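Local coordinates for protein histidine kinase (Paraburkholderia phymatum, PDB 6NB0) that probably acts as a sensor histidine kinase, transferring phosphate from ATP to a histidine side chain of a protein in a phosphorelay, at residues T53-L64 with R246-R256; L160-Q168 with T198-A206. All blocks are in the same frame, centred on the assembly; numbering follows the deposited sequence. Where two conformers were deposited one is given.

Contact 1: T53-L64 with R246-R256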
ATOM      1  N   THR A  53       2.623  -0.323   5.269  1.00 26.25           N
ATOM      2  CA  THR A  53       2.414  -1.600   5.940  1.00 23.99           C
ATOM      3  C   THR A  53       1.438  -2.473   5.159  1.00 27.37           C
ATOM      4  O   THR A  53       1.680  -3.669   4.959  1.00 27.08           O
ATOM      5  CB  THR A  53       1.899  -1.370   7.373  1.00 26.08           C
ATOM      6  OG1 THR A  53       2.922  -0.720   8.128  1.00 26.02           O
ATOM      7  CG2 THR A  53       1.606  -2.726   8.059  1.00 25.16           C
ATOM      8  N   ALA A  54       0.318  -1.885   4.731  1.00 25.06           N
ATOM      9  CA  ALA A  54      -0.721  -2.651   4.051  1.00 27.33           C
ATOM     10  C   ALA A  54      -0.260  -3.079   2.671  1.00 25.23           C
ATOM     11  O   ALA A  54      -0.604  -4.176   2.196  1.00 28.43           O
ATOM     12  CB  ALA A  54      -1.994  -1.815   3.945  1.00 26.68           C
ATOM     13  N   LEU A  55       0.499  -2.209   2.011  1.00 27.51           N
ATOM     14  CA  LEU A  55       1.087  -2.541   0.715  1.00 31.46           C
ATOM     15  C   LEU A  55       1.937  -3.801   0.815  1.00 28.15           C
ATOM     16  O   LEU A  55       1.771  -4.743   0.030  1.00 33.50           O
ATOM     17  CB  LEU A  55       1.935  -1.358   0.226  1.00 29.03           C
ATOM     18  CG  LEU A  55       3.041  -1.585  -0.800  1.00 37.35           C
ATOM     19  CD1 LEU A  55       2.396  -2.185  -2.000  1.00 35.66           C
ATOM     20  CD2 LEU A  55       3.682  -0.250  -1.172  1.00 41.33           C
ATOM     21  N   PHE A  56       2.882  -3.816   1.752  1.00 26.72           N
ATOM     22  CA  PHE A  56       3.768  -4.962   1.873  1.00 30.07           C
ATOM     23  C   PHE A  56       3.003  -6.192   2.319  1.00 34.71           C
ATOM     24  O   PHE A  56       3.356  -7.309   1.930  1.00 31.55           O
ATOM     25  CB  PHE A  56       4.910  -4.655   2.845  1.00 26.05           C
ATOM     26  CG  PHE A  56       6.009  -3.833   2.229  1.00 34.56           C
ATOM     27  CD1 PHE A  56       5.843  -2.464   2.017  1.00 33.67           C
ATOM     28  CD2 PHE A  56       7.183  -4.435   1.805  1.00 46.50           C
ATOM     29  CE1 PHE A  56       6.833  -1.717   1.421  1.00 34.14           C
ATOM     30  CE2 PHE A  56       8.179  -3.691   1.209  1.00 49.11           C
ATOM     31  CZ  PHE A  56       8.006  -2.331   1.012  1.00 44.72           C
ATOM     32  N   MET A  57       1.946  -6.010   3.123  1.00 30.47           N
ATOM     33  CA  MET A  57       1.140  -7.173   3.492  1.00 30.80           C
ATOM     34  C   MET A  57       0.469  -7.789   2.268  1.00 31.70           C
ATOM     35  O   MET A  57       0.369  -9.017   2.176  1.00 32.05           O
ATOM     36  CB  MET A  57       0.091  -6.809   4.546  1.00 29.47           C
ATOM     37  CG  MET A  57      -0.601  -8.059   5.079  1.00 29.97           C
ATOM     38  SD  MET A  57      -1.866  -7.652   6.330  1.00 32.48           S
ATOM     39  CE  MET A  57      -3.291  -7.755   5.302  1.00 31.75           C
ATOM     40  N   ARG A  58       0.012  -6.962   1.315  1.00 29.41           N
ATOM     41  CA  ARG A  58      -0.579  -7.520   0.093  1.00 34.57           C
ATOM     42  C   ARG A  58       0.461  -8.234  -0.768  1.00 37.44           C
ATOM     43  O   ARG A  58       0.135  -9.233  -1.418  1.00 38.40           O
ATOM     44  CB  ARG A  58      -1.271  -6.438  -0.745  1.00 34.26           C
ATOM     45  CG  ARG A  58      -2.250  -5.474  -0.010  1.00 42.29           C
ATOM     46  CD  ARG A  58      -3.484  -6.163   0.493  1.00 37.52           C
ATOM     47  NE  ARG A  58      -4.585  -5.268   0.943  1.00 37.35           N
ATOM     48  CZ  ARG A  58      -4.622  -4.649   2.130  1.00 34.83           C
ATOM     49  NH1 ARG A  58      -3.598  -4.754   2.969  1.00 29.18           N
ATOM     50  NH2 ARG A  58      -5.674  -3.914   2.490  1.00 32.99           N
ATOM     51  N   ASP A  59       1.698  -7.727  -0.804  1.00 32.97           N
ATOM     52  CA  ASP A  59       2.793  -8.441  -1.478  1.00 36.44           C
ATOM     53  C   ASP A  59       3.023  -9.799  -0.839  1.00 40.71           C
ATOM     54  O   ASP A  59       3.223 -10.809  -1.527  1.00 38.27           O
ATOM     55  CB  ASP A  59       4.089  -7.644  -1.392  1.00 40.70           C
ATOM     56  CG  ASP A  59       4.174  -6.554  -2.407  1.00 48.47           C
ATOM     57  OD1 ASP A  59       3.351  -6.565  -3.343  1.00 51.29           O
ATOM     58  OD2 ASP A  59       5.082  -5.702  -2.275  1.00 63.20           O
ATOM     59  N   HIS A  60       3.044  -9.822   0.492  1.00 36.46           N
ATOM     60  CA  HIS A  60       3.226 -11.064   1.226  1.00 38.34           C
ATOM     61  C   HIS A  60       2.145 -12.074   0.868  1.00 38.19           C
ATOM     62  O   HIS A  60       2.433 -13.252   0.630  1.00 39.61           O
ATOM     63  CB  HIS A  60       3.220 -10.760   2.721  1.00 29.31           C
ATOM     64  CG  HIS A  60       3.583 -11.935   3.576  1.00 30.99           C
ATOM     65  ND1 HIS A  60       4.876 -12.395   3.695  1.00 41.13           N
ATOM     66  CD2 HIS A  60       2.825 -12.731   4.372  1.00 36.71           C
ATOM     67  CE1 HIS A  60       4.900 -13.438   4.510  1.00 41.73           C
ATOM     68  NE2 HIS A  60       3.670 -13.653   4.947  1.00 38.57           N
ATOM     69  N   VAL A  61       0.888 -11.627   0.808  1.00 33.41           N
ATOM     70  CA  VAL A  61      -0.197 -12.540   0.463  1.00 40.29           C
ATOM     71  C   VAL A  61      -0.013 -13.064  -0.961  1.00 37.85           C
ATOM     72  O   VAL A  61      -0.207 -14.258  -1.231  1.00 44.25           O
ATOM     73  CB  VAL A  61      -1.565 -11.841   0.652  1.00 38.08           C
ATOM     74  CG1 VAL A  61      -2.685 -12.678   0.060  1.00 38.97           C
ATOM     75  CG2 VAL A  61      -1.841 -11.573   2.130  1.00 34.89           C
ATOM     76  N   LEU A  62       0.388 -12.192  -1.890  1.00 37.07           N
ATOM     77  CA  LEU A  62       0.630 -12.645  -3.263  1.00 40.22           C
ATOM     78  C   LEU A  62       1.744 -13.688  -3.319  1.00 42.74           C
ATOM     79  O   LEU A  62       1.641 -14.685  -4.049  1.00 45.34           O
ATOM     80  CB  LEU A  62       0.979 -11.454  -4.151  1.00 40.16           C
ATOM     81  CG  LEU A  62      -0.173 -10.691  -4.803  1.00 56.45           C
ATOM     82  CD1 LEU A  62       0.173  -9.216  -4.944  1.00 59.87           C
ATOM     83  CD2 LEU A  62      -0.448 -11.319  -6.171  1.00 60.93           C
ATOM     84  N   SER A  63       2.826 -13.463  -2.571  1.00 42.86           N
ATOM     85  CA  SER A  63       3.939 -14.410  -2.557  0.56 44.88           C
ATOM     86  C   SER A  63       3.531 -15.744  -1.947  1.00 46.83           C
ATOM     87  O   SER A  63       3.966 -16.814  -2.412  1.00 49.54           O
ATOM     88  CB  SER A  63       5.117 -13.808  -1.796  0.56 43.53           C
ATOM     89  OG  SER A  63       5.823 -12.922  -2.635  0.56 42.68           O
ATOM     90  N   LEU A  64       2.702 -15.713  -0.902  1.00 43.05           N
ATOM     91  CA  LEU A  64       2.198 -16.969  -0.353  1.00 43.72           C
ATOM     92  C   LEU A  64       1.370 -17.708  -1.398  1.00 49.51           C
ATOM     93  O   LEU A  64       1.545 -18.917  -1.609  1.00 53.93           O
ATOM     94  CB  LEU A  64       1.363 -16.705   0.904  1.00 46.03           C
ATOM     95  CG  LEU A  64       2.100 -16.182   2.140  1.00 48.72           C
ATOM     96  CD1 LEU A  64       1.104 -15.716   3.195  1.00 43.27           C
ATOM     97  CD2 LEU A  64       3.021 -17.260   2.705  1.00 52.98           C
ATOM     98  N   ARG A 246       6.349 -19.102   9.714  1.00 52.34           N
ATOM     99  CA  ARG A 246       5.671 -18.001   9.042  1.00 42.29           C
ATOM    100  C   ARG A 246       5.293 -16.894  10.013  1.00 40.42           C
ATOM    101  O   ARG A 246       4.993 -17.139  11.184  1.00 46.01           O
ATOM    102  CB  ARG A 246       4.429 -18.512   8.303  1.00 43.14           C
ATOM    103  CG  ARG A 246       4.794 -19.329   7.070  1.00 52.05           C
ATOM    104  CD  ARG A 246       3.575 -19.712   6.248  1.00 58.16           C
ATOM    105  NE  ARG A 246       3.947 -20.271   4.945  1.00 65.59           N
ATOM    106  CZ  ARG A 246       3.074 -20.584   3.989  1.00 74.32           C
ATOM    107  NH1 ARG A 246       1.774 -20.389   4.186  1.00 77.77           N
ATOM    108  NH2 ARG A 246       3.494 -21.087   2.835  1.00 72.20           N
ATOM    109  N   ILE A 247       5.310 -15.660   9.505  1.00 28.83           N
ATOM    110  CA  ILE A 247       4.999 -14.487  10.299  1.00 28.88           C
ATOM    111  C   ILE A 247       3.517 -14.172  10.177  1.00 29.31           C
ATOM    112  O   ILE A 247       2.844 -14.604   9.242  1.00 35.36           O
ATOM    113  CB  ILE A 247       5.834 -13.276   9.837  1.00 37.62           C
ATOM    114  CG1 ILE A 247       5.554 -13.000   8.345  1.00 35.13           C
ATOM    115  CG2 ILE A 247       7.316 -13.533  10.114  1.00 37.56           C
ATOM    116  CD1 ILE A 247       6.067 -11.624   7.864  1.00 36.15           C
ATOM    117  N   SER A 248       3.022 -13.394  11.133  1.00 29.93           N
ATOM    118  CA  SER A 248       1.769 -12.670  10.948  1.00 33.28           C
ATOM    119  C   SER A 248       1.892 -11.776   9.714  1.00 35.89           C
ATOM    120  O   SER A 248       2.901 -11.092   9.543  1.00 32.21           O
ATOM    121  CB  SER A 248       1.470 -11.831  12.194  1.00 30.01           C
ATOM    122  OG  SER A 248       1.326 -12.650  13.362  1.00 32.44           O
ATOM    123  N   TRP A 249       0.884 -11.815   8.831  1.00 31.26           N
ATOM    124  CA  TRP A 249       1.007 -11.140   7.533  1.00 29.23           C
ATOM    125  C   TRP A 249       1.366  -9.675   7.691  1.00 26.76           C
ATOM    126  O   TRP A 249       2.126  -9.113   6.886  1.00 27.81           O
ATOM    127  CB  TRP A 249      -0.301 -11.241   6.761  1.00 28.69           C
ATOM    128  CG  TRP A 249      -0.687 -12.604   6.380  1.00 32.47           C
ATOM    129  CD1 TRP A 249       0.044 -13.748   6.535  1.00 30.58           C
ATOM    130  CD2 TRP A 249      -1.909 -12.980   5.745  1.00 35.01           C
ATOM    131  NE1 TRP A 249      -0.659 -14.824   6.026  1.00 33.00           N
ATOM    132  CE2 TRP A 249      -1.864 -14.378   5.544  1.00 39.16           C
ATOM    133  CE3 TRP A 249      -3.050 -12.273   5.340  1.00 34.82           C
ATOM    134  CZ2 TRP A 249      -2.914 -15.082   4.941  1.00 46.80           C
ATOM    135  CZ3 TRP A 249      -4.093 -12.982   4.730  1.00 35.48           C
ATOM    136  CH2 TRP A 249      -4.018 -14.368   4.550  1.00 42.57           C
ATOM    137  N   VAL A 250       0.840  -9.040   8.735  1.00 28.11           N
ATOM    138  CA  VAL A 250       1.004  -7.599   8.852  1.00 29.76           C
ATOM    139  C   VAL A 250       2.466  -7.212   9.067  1.00 28.73           C
ATOM    140  O   VAL A 250       2.822  -6.056   8.845  1.00 27.01           O
ATOM    141  CB  VAL A 250       0.106  -7.048   9.983  1.00 30.39           C
ATOM    142  CG1 VAL A 250       0.613  -7.483  11.364  1.00 26.42           C
ATOM    143  CG2 VAL A 250       0.020  -5.517   9.917  1.00 25.83           C
ATOM    144  N   LEU A 251       3.331  -8.143   9.482  1.00 27.87           N
ATOM    145  CA  LEU A 251       4.740  -7.816   9.705  1.00 26.72           C
ATOM    146  C   LEU A 251       5.580  -7.952   8.433  1.00 28.14           C
ATOM    147  O   LEU A 251       6.809  -7.838   8.493  1.00 28.22           O
ATOM    148  CB  LEU A 251       5.319  -8.691  10.835  1.00 26.31           C
ATOM    149  CG  LEU A 251       4.793  -8.274  12.222  1.00 27.42           C
ATOM    150  CD1 LEU A 251       5.059  -9.313  13.321  1.00 24.37           C
ATOM    151  CD2 LEU A 251       5.317  -6.900  12.642  1.00 25.95           C
ATOM    152  N   ALA A 252       4.934  -8.206   7.296  1.00 23.64           N
ATOM    153  CA  ALA A 252       5.640  -8.418   6.043  1.00 27.51           C
ATOM    154  C   ALA A 252       6.653  -7.310   5.752  1.00 31.60           C
ATOM    155  O   ALA A 252       7.752  -7.583   5.249  1.00 27.86           O
ATOM    156  CB  ALA A 252       4.625  -8.519   4.911  1.00 26.23           C
ATOM    157  N   LEU A 253       6.296  -6.050   6.041  1.00 27.68           N
ATOM    158  CA  LEU A 253       7.217  -4.948   5.757  1.00 29.63           C
ATOM    159  C   LEU A 253       8.542  -5.118   6.504  1.00 29.81           C
ATOM    160  O   LEU A 253       9.612  -4.932   5.920  1.00 28.01           O
ATOM    161  CB  LEU A 253       6.572  -3.602   6.105  1.00 27.99           C
ATOM    162  CG  LEU A 253       7.286  -2.357   5.551  1.00 32.15           C
ATOM    163  CD1 LEU A 253       6.292  -1.197   5.416  1.00 36.91           C
ATOM    164  CD2 LEU A 253       8.414  -1.916   6.443  1.00 27.76           C
ATOM    165  N   CYS A 254       8.490  -5.446   7.803  1.00 26.74           N
ATOM    166  CA  CYS A 254       9.725  -5.727   8.552  1.00 26.33           C
ATOM    167  C   CYS A 254      10.568  -6.818   7.892  1.00 26.14           C
ATOM    168  O   CYS A 254      11.787  -6.681   7.744  1.00 27.71           O
ATOM    169  CB  CYS A 254       9.385  -6.147   9.985  1.00 31.54           C
ATOM    170  SG  CYS A 254       8.430  -4.895  10.877  1.00 28.20           S
ATOM    171  N   LYS A 255       9.935  -7.931   7.534  1.00 24.53           N
ATOM    172  CA  LYS A 255      10.662  -9.041   6.920  1.00 28.67           C
ATOM    173  C   LYS A 255      11.256  -8.640   5.573  1.00 32.67           C
ATOM    174  O   LYS A 255      12.431  -8.928   5.282  1.00 28.23           O
ATOM    175  CB  LYS A 255       9.727 -10.240   6.755  1.00 28.73           C
ATOM    176  CG  LYS A 255      10.378 -11.466   6.085  1.00 32.60           C
ATOM    177  CD  LYS A 255       9.388 -12.627   6.014  1.00 37.58           C
ATOM    178  CE  LYS A 255      10.036 -13.881   5.415  1.00 45.07           C
ATOM    179  NZ  LYS A 255      10.066 -13.811   3.939  1.00 53.32           N
ATOM    180  N   ARG A 256      10.452  -7.987   4.725  1.00 29.46           N
ATOM    181  CA  ARG A 256      10.933  -7.613   3.396  0.55 32.48           C
ATOM    182  C   ARG A 256      12.107  -6.648   3.486  1.00 24.80           C
ATOM    183  O   ARG A 256      13.094  -6.784   2.750  1.00 29.92           O
ATOM    184  CB  ARG A 256       9.795  -6.989   2.588  0.55 37.12           C
ATOM    185  CG  ARG A 256       8.988  -7.991   1.781  0.55 41.40           C
ATOM    186  CD  ARG A 256       9.845  -8.621   0.719  0.55 41.81           C
ATOM    187  NE  ARG A 256       9.317  -8.414  -0.625  0.55 44.89           N
ATOM    188  CZ  ARG A 256      10.077  -8.264  -1.701  0.55 45.97           C
ATOM    189  NH1 ARG A 256      11.398  -8.277  -1.577  0.55 40.77           N
ATOM    190  NH2 ARG A 256       9.517  -8.092  -2.899  0.55 46.67           N
TER
HETATM  191  O   HOH W   1       3.462  -5.330   6.190  1.00 25.84           O
HETATM  192  O   HOH W   2       3.109 -15.567   6.673  1.00 32.74           O

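Contact 2: L160-Q168 with T198-A206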
ATOM      1  N   LEU A 160      13.394   3.514  24.923  1.00 28.91           N
ATOM      2  CA  LEU A 160      14.473   3.279  23.976  1.00 31.51           C
ATOM      3  C   LEU A 160      15.726   2.987  24.773  1.00 29.84           C
ATOM      4  O   LEU A 160      16.115   3.779  25.639  1.00 32.95           O
ATOM      5  CB  LEU A 160      14.680   4.476  23.048  1.00 32.13           C
ATOM      6  CG  LEU A 160      15.914   4.415  22.134  1.00 34.27           C
ATOM      7  CD1 LEU A 160      15.803   3.280  21.070  1.00 28.48           C
ATOM      8  CD2 LEU A 160      16.149   5.792  21.496  1.00 33.32           C
ATOM      9  N   ASN A 161      16.351   1.853  24.485  1.00 27.73           N
ATOM     10  CA  ASN A 161      17.602   1.449  25.121  0.57 33.09           C
ATOM     11  C   ASN A 161      18.651   1.272  24.031  1.00 36.37           C
ATOM     12  O   ASN A 161      18.613   0.291  23.281  1.00 29.79           O
ATOM     13  CB  ASN A 161      17.410   0.159  25.917  0.57 37.60           C
ATOM     14  CG  ASN A 161      18.703  -0.356  26.508  0.57 43.02           C
ATOM     15  OD1 ASN A 161      19.588   0.420  26.860  0.57 50.20           O
ATOM     16  ND2 ASN A 161      18.820  -1.677  26.617  0.57 47.09           N
ATOM     17  N   THR A 162      19.586   2.216  23.938  1.00 31.35           N
ATOM     18  CA  THR A 162      20.606   2.098  22.914  1.00 34.27           C
ATOM     19  C   THR A 162      21.838   2.855  23.375  1.00 36.40           C
ATOM     20  O   THR A 162      21.707   3.900  24.029  1.00 36.31           O
ATOM     21  CB  THR A 162      20.150   2.625  21.546  1.00 31.20           C
ATOM     22  OG1 THR A 162      21.188   2.392  20.589  1.00 31.39           O
ATOM     23  CG2 THR A 162      19.823   4.136  21.577  1.00 34.46           C
ATOM     24  N   PRO A 163      23.031   2.318  23.117  1.00 35.95           N
ATOM     25  CA  PRO A 163      24.262   3.108  23.260  1.00 41.33           C
ATOM     26  C   PRO A 163      24.590   3.936  22.027  1.00 33.89           C
ATOM     27  O   PRO A 163      25.562   4.696  22.043  1.00 37.60           O
ATOM     28  CB  PRO A 163      25.326   2.025  23.486  1.00 40.61           C
ATOM     29  CG  PRO A 163      24.841   0.878  22.594  1.00 38.79           C
ATOM     30  CD  PRO A 163      23.312   0.907  22.769  1.00 38.74           C
ATOM     31  N   LEU A 164      23.796   3.835  20.964  1.00 29.78           N
ATOM     32  CA  LEU A 164      24.131   4.512  19.719  1.00 34.07           C
ATOM     33  C   LEU A 164      24.035   6.029  19.884  1.00 35.93           C
ATOM     34  O   LEU A 164      23.053   6.553  20.418  1.00 36.17           O
ATOM     35  CB  LEU A 164      23.204   4.034  18.598  1.00 33.18           C
ATOM     36  CG  LEU A 164      23.264   2.535  18.275  1.00 35.19           C
ATOM     37  CD1 LEU A 164      22.215   2.169  17.209  1.00 31.50           C
ATOM     38  CD2 LEU A 164      24.675   2.113  17.837  1.00 35.54           C
ATOM     39  N   ALA A 165      25.069   6.726  19.432  1.00 36.79           N
ATOM     40  CA  ALA A 165      25.123   8.182  19.477  1.00 39.83           C
ATOM     41  C   ALA A 165      25.409   8.720  18.077  1.00 37.34           C
ATOM     42  O   ALA A 165      24.501   9.244  17.423  1.00 38.63           O
ATOM     43  CB  ALA A 165      26.177   8.656  20.481  1.00 39.15           C
ATOM     44  N   ALA A 166      26.644   8.563  17.591  1.00 36.76           N
ATOM     45  CA  ALA A 166      27.034   9.108  16.292  1.00 40.90           C
ATOM     46  C   ALA A 166      27.088   8.071  15.168  1.00 45.51           C
ATOM     47  O   ALA A 166      27.385   8.442  14.022  1.00 40.24           O
ATOM     48  CB  ALA A 166      28.391   9.812  16.397  1.00 44.64           C
ATOM     49  N   GLN A 167      26.799   6.796  15.453  1.00 35.87           N
ATOM     50  CA  GLN A 167      26.976   5.750  14.448  1.00 33.73           C
ATOM     51  C   GLN A 167      26.132   6.023  13.215  1.00 33.01           C
ATOM     52  O   GLN A 167      25.003   6.495  13.313  1.00 32.39           O
ATOM     53  CB  GLN A 167      26.588   4.377  15.016  1.00 31.73           C
ATOM     54  CG  GLN A 167      27.645   3.767  15.929  1.00 36.86           C
ATOM     55  CD  GLN A 167      27.547   4.254  17.374  1.00 42.05           C
ATOM     56  OE1 GLN A 167      26.784   5.176  17.693  1.00 39.51           O
ATOM     57  NE2 GLN A 167      28.317   3.621  18.255  1.00 41.14           N
ATOM     58  N   GLN A 168      26.684   5.702  12.053  1.00 31.54           N
ATOM     59  CA  GLN A 168      25.964   5.817  10.796  1.00 32.99           C
ATOM     60  C   GLN A 168      25.816   4.453  10.136  1.00 37.70           C
ATOM     61  O   GLN A 168      26.560   3.501  10.419  1.00 32.76           O
ATOM     62  CB  GLN A 168      26.685   6.773   9.831  1.00 33.12           C
ATOM     63  CG  GLN A 168      26.842   8.201  10.383  1.00 41.25           C
ATOM     64  CD  GLN A 168      26.095   9.234   9.545  1.00 46.29           C
ATOM     65  OE1 GLN A 168      25.999   9.098   8.322  1.00 39.70           O
ATOM     66  NE2 GLN A 168      25.569  10.273  10.198  1.00 42.62           N
ATOM     67  N   THR A 198       9.698  -1.837  24.767  1.00 27.63           N
ATOM     68  CA  THR A 198      11.086  -1.387  24.731  1.00 25.45           C
ATOM     69  C   THR A 198      11.674  -1.680  23.358  1.00 30.79           C
ATOM     70  O   THR A 198      11.598  -2.819  22.881  1.00 28.45           O
ATOM     71  CB  THR A 198      11.910  -2.084  25.818  1.00 26.43           C
ATOM     72  OG1 THR A 198      11.415  -1.714  27.110  1.00 29.79           O
ATOM     73  CG2 THR A 198      13.407  -1.733  25.694  1.00 31.82           C
ATOM     74  N   LEU A 199      12.257  -0.653  22.730  1.00 23.45           N
ATOM     75  CA  LEU A 199      13.080  -0.819  21.538  1.00 24.36           C
ATOM     76  C   LEU A 199      14.542  -0.830  21.973  1.00 27.03           C
ATOM     77  O   LEU A 199      15.031   0.169  22.523  1.00 29.30           O
ATOM     78  CB  LEU A 199      12.813   0.322  20.552  1.00 23.90           C
ATOM     79  CG  LEU A 199      13.716   0.403  19.308  1.00 28.58           C
ATOM     80  CD1 LEU A 199      13.625  -0.876  18.492  1.00 27.38           C
ATOM     81  CD2 LEU A 199      13.301   1.595  18.457  1.00 26.46           C
ATOM     82  N   ASP A 200      15.218  -1.965  21.786  1.00 25.04           N
ATOM     83  CA  ASP A 200      16.661  -2.096  22.017  1.00 25.48           C
ATOM     84  C   ASP A 200      17.354  -2.032  20.664  1.00 31.81           C
ATOM     85  O   ASP A 200      16.914  -2.704  19.728  1.00 30.41           O
ATOM     86  CB  ASP A 200      17.017  -3.442  22.661  1.00 35.55           C
ATOM     87  CG  ASP A 200      16.615  -3.534  24.101  1.00 53.86           C
ATOM     88  OD1 ASP A 200      16.387  -2.490  24.727  1.00 62.47           O
ATOM     89  OD2 ASP A 200      16.550  -4.665  24.613  1.00 67.10           O
ATOM     90  N   ALA A 201      18.444  -1.268  20.555  1.00 29.69           N
ATOM     91  CA  ALA A 201      19.128  -1.211  19.259  1.00 31.53           C
ATOM     92  C   ALA A 201      20.616  -0.986  19.457  1.00 31.80           C
ATOM     93  O   ALA A 201      21.014  -0.187  20.304  1.00 30.16           O
ATOM     94  CB  ALA A 201      18.568  -0.100  18.368  1.00 33.03           C
ATOM     95  N   ASP A 202      21.433  -1.679  18.664  1.00 29.66           N
ATOM     96  CA  ASP A 202      22.888  -1.564  18.751  0.64 33.01           C
ATOM     97  C   ASP A 202      23.465  -2.033  17.422  1.00 33.81           C
ATOM     98  O   ASP A 202      22.756  -2.589  16.575  1.00 33.58           O
ATOM     99  CB  ASP A 202      23.436  -2.381  19.936  0.64 35.33           C
ATOM    100  CG  ASP A 202      24.798  -1.889  20.440  0.64 38.58           C
ATOM    101  OD1 ASP A 202      25.386  -0.948  19.851  0.64 39.13           O
ATOM    102  OD2 ASP A 202      25.297  -2.463  21.436  0.64 41.72           O
ATOM    103  N   VAL A 203      24.765  -1.844  17.262  1.00 32.96           N
ATOM    104  CA  VAL A 203      25.483  -2.408  16.132  1.00 33.80           C
ATOM    105  C   VAL A 203      26.533  -3.365  16.664  1.00 37.28           C
ATOM    106  O   VAL A 203      27.066  -3.203  17.767  1.00 37.05           O
ATOM    107  CB  VAL A 203      26.131  -1.311  15.262  1.00 32.28           C
ATOM    108  CG1 VAL A 203      25.040  -0.428  14.639  1.00 35.76           C
ATOM    109  CG2 VAL A 203      27.080  -0.487  16.121  1.00 34.55           C
ATOM    110  N   ASP A 204      26.828  -4.378  15.866  1.00 33.72           N
ATOM    111  CA  ASP A 204      27.893  -5.312  16.173  1.00 36.44           C
ATOM    112  C   ASP A 204      28.523  -5.706  14.854  1.00 36.10           C
ATOM    113  O   ASP A 204      27.831  -6.248  13.987  1.00 36.78           O
ATOM    114  CB  ASP A 204      27.386  -6.547  16.920  1.00 43.39           C
ATOM    115  CG  ASP A 204      28.532  -7.490  17.294  1.00 58.83           C
ATOM    116  OD1 ASP A 204      29.109  -7.348  18.399  1.00 65.53           O
ATOM    117  OD2 ASP A 204      28.890  -8.345  16.459  1.00 67.86           O
ATOM    118  N   THR A 205      29.818  -5.411  14.707  1.00 33.70           N
ATOM    119  CA  THR A 205      30.575  -5.646  13.481  1.00 38.25           C
ATOM    120  C   THR A 205      29.792  -5.124  12.275  1.00 44.13           C
ATOM    121  O   THR A 205      29.589  -3.912  12.149  1.00 39.72           O
ATOM    122  CB  THR A 205      30.924  -7.135  13.367  1.00 41.02           C
ATOM    123  OG1 THR A 205      31.260  -7.625  14.676  1.00 54.54           O
ATOM    124  CG2 THR A 205      32.130  -7.329  12.508  1.00 45.33           C
ATOM    125  N   ALA A 206      29.300  -6.006  11.408  1.00 39.07           N
ATOM    126  CA  ALA A 206      28.670  -5.571  10.167  1.00 40.59           C
ATOM    127  C   ALA A 206      27.139  -5.462  10.248  1.00 44.34           C
ATOM    128  O   ALA A 206      26.490  -5.247   9.214  1.00 39.44           O
ATOM    129  CB  ALA A 206      29.077  -6.513   9.028  1.00 39.23           C
TER
HETATM  130  O   HOH W   3      16.240  -3.872  27.288  1.00 61.53           O

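Contact 1: T53-L64 with R246-R256
V61 meets the indole of W249 and H60 lies beside it where helix 44-68, of the phospho-acceptor type that forms the dimeric stem of histidine kinases, abuts the start of helix 252-260 in the α/β domain, expected from the family to be the ATP-binding one. The short helical segments cross at 77°, their axes 8.6 Å apart.

Two CH-pi contacts organise the apolar packing. V61 CG2 sits 3.8 Å from the centroid of the six-membered ring of W249, over its face, while L253 CG lies over one face of the F56 ring, whose edge meets the aliphatic start of R256. F56 CG is held beside its backbone N (chi1 -79°), which turns the ring onto L253. Between these sites A252, having only a methyl group, fits closely against the helix: its CB is 3.4 Å from H60 CB. M57 CG packs 3.6 Å from W249 CB, its sulfur beyond reaching V250.

Charged groups mostly look elsewhere. The R246 guanidinium lies with one face on L64 CD2 yet forms a salt bridge with D68. R58, whose side chain starts away from 246-256, and D59 pair in salt bridges with D59 and R58 of the second subunit.

No direct hydrogen bond joins the segments; water does the polar work. One molecule donates to T53 O and V250 O and accepts from L253 N. A second lies at the edge of the imidazole, in its plane, 2.6 Å from H60 NE2, and donates to I247 O at 2.8 Å.

Contact 2: L160-Q168 with T198-A206
T162 and A201 mark the tight centre of this contact. The T162 hydroxyl donates to A201 O at 2.6 Å, approaching from above the carbonyl plane, and at the same time accepts the backbone N-H of L164 at 3.0 Å, which makes an ST turn. Both bonds depend on OG1 standing opposite the backbone N (chi1 -177°), and together they fix the hydroxyl's rotation just where the strand gives way to loop. Before it the backbones pair in parallel: L199 O receives N161 N almost head-on at 2.9 Å, and N161 O takes the N-H of A201. L160 and L199 lie side by side on one sheet face, pointing the same way, with L160 CD1 4.0 Å from L199 CG; L160 also touches R136 and D140 of helix 135-154.

Strand 157-161 is an outermost strand, within this chain, of the mixed five-stranded sheet in the α/β sandwich expected of a histidine kinase ATP-binding domain. The connection to its parallel neighbour, strand 196-204, runs through strand 168-171 and helix 173-189.

The face bearing N161 and D200 is the more exposed one. N161 ND2 reaches D200 OD1 at 3.2 Å, meeting it from above the carboxylate plane with the amide and carboxylate turned 82° apart; as N161 has a second conformer, this bond is doubtful as a constant feature. A water donates to D200 OD2. Farther along, the two segments diverge and the contact loosens, side-chain packing by L164 replacing backbone pairing: L164, which also touches L139 of helix 135-154, brings CD2 to within 3.9 Å of V203 CG2, whereas Q167 CG comes no nearer than 4.3 Å to that same methyl.

From the N terminus, the chain enters contact 1 through helix 44-68 and then passes through helix 70-77, a part that is not modelled (81-106), helix 109-125, strand 131-134 and helix 135-154 before reaching strand 157-161. Contact 2 closes the smaller loop, which runs through strand 168-171 and helix 173-189 and returns along strand 196-204. The chain continues through strand 207-214 and helix 232-238 to residues 246-256, where contact 1 closes the larger loop; contact 2 lies wholly within it, and the two do not cross. Contact 1 joins the helical stem to the α/β domain, whereas contact 2 joins neighbouring strands inside that domain. Their centres are 26 Å apart.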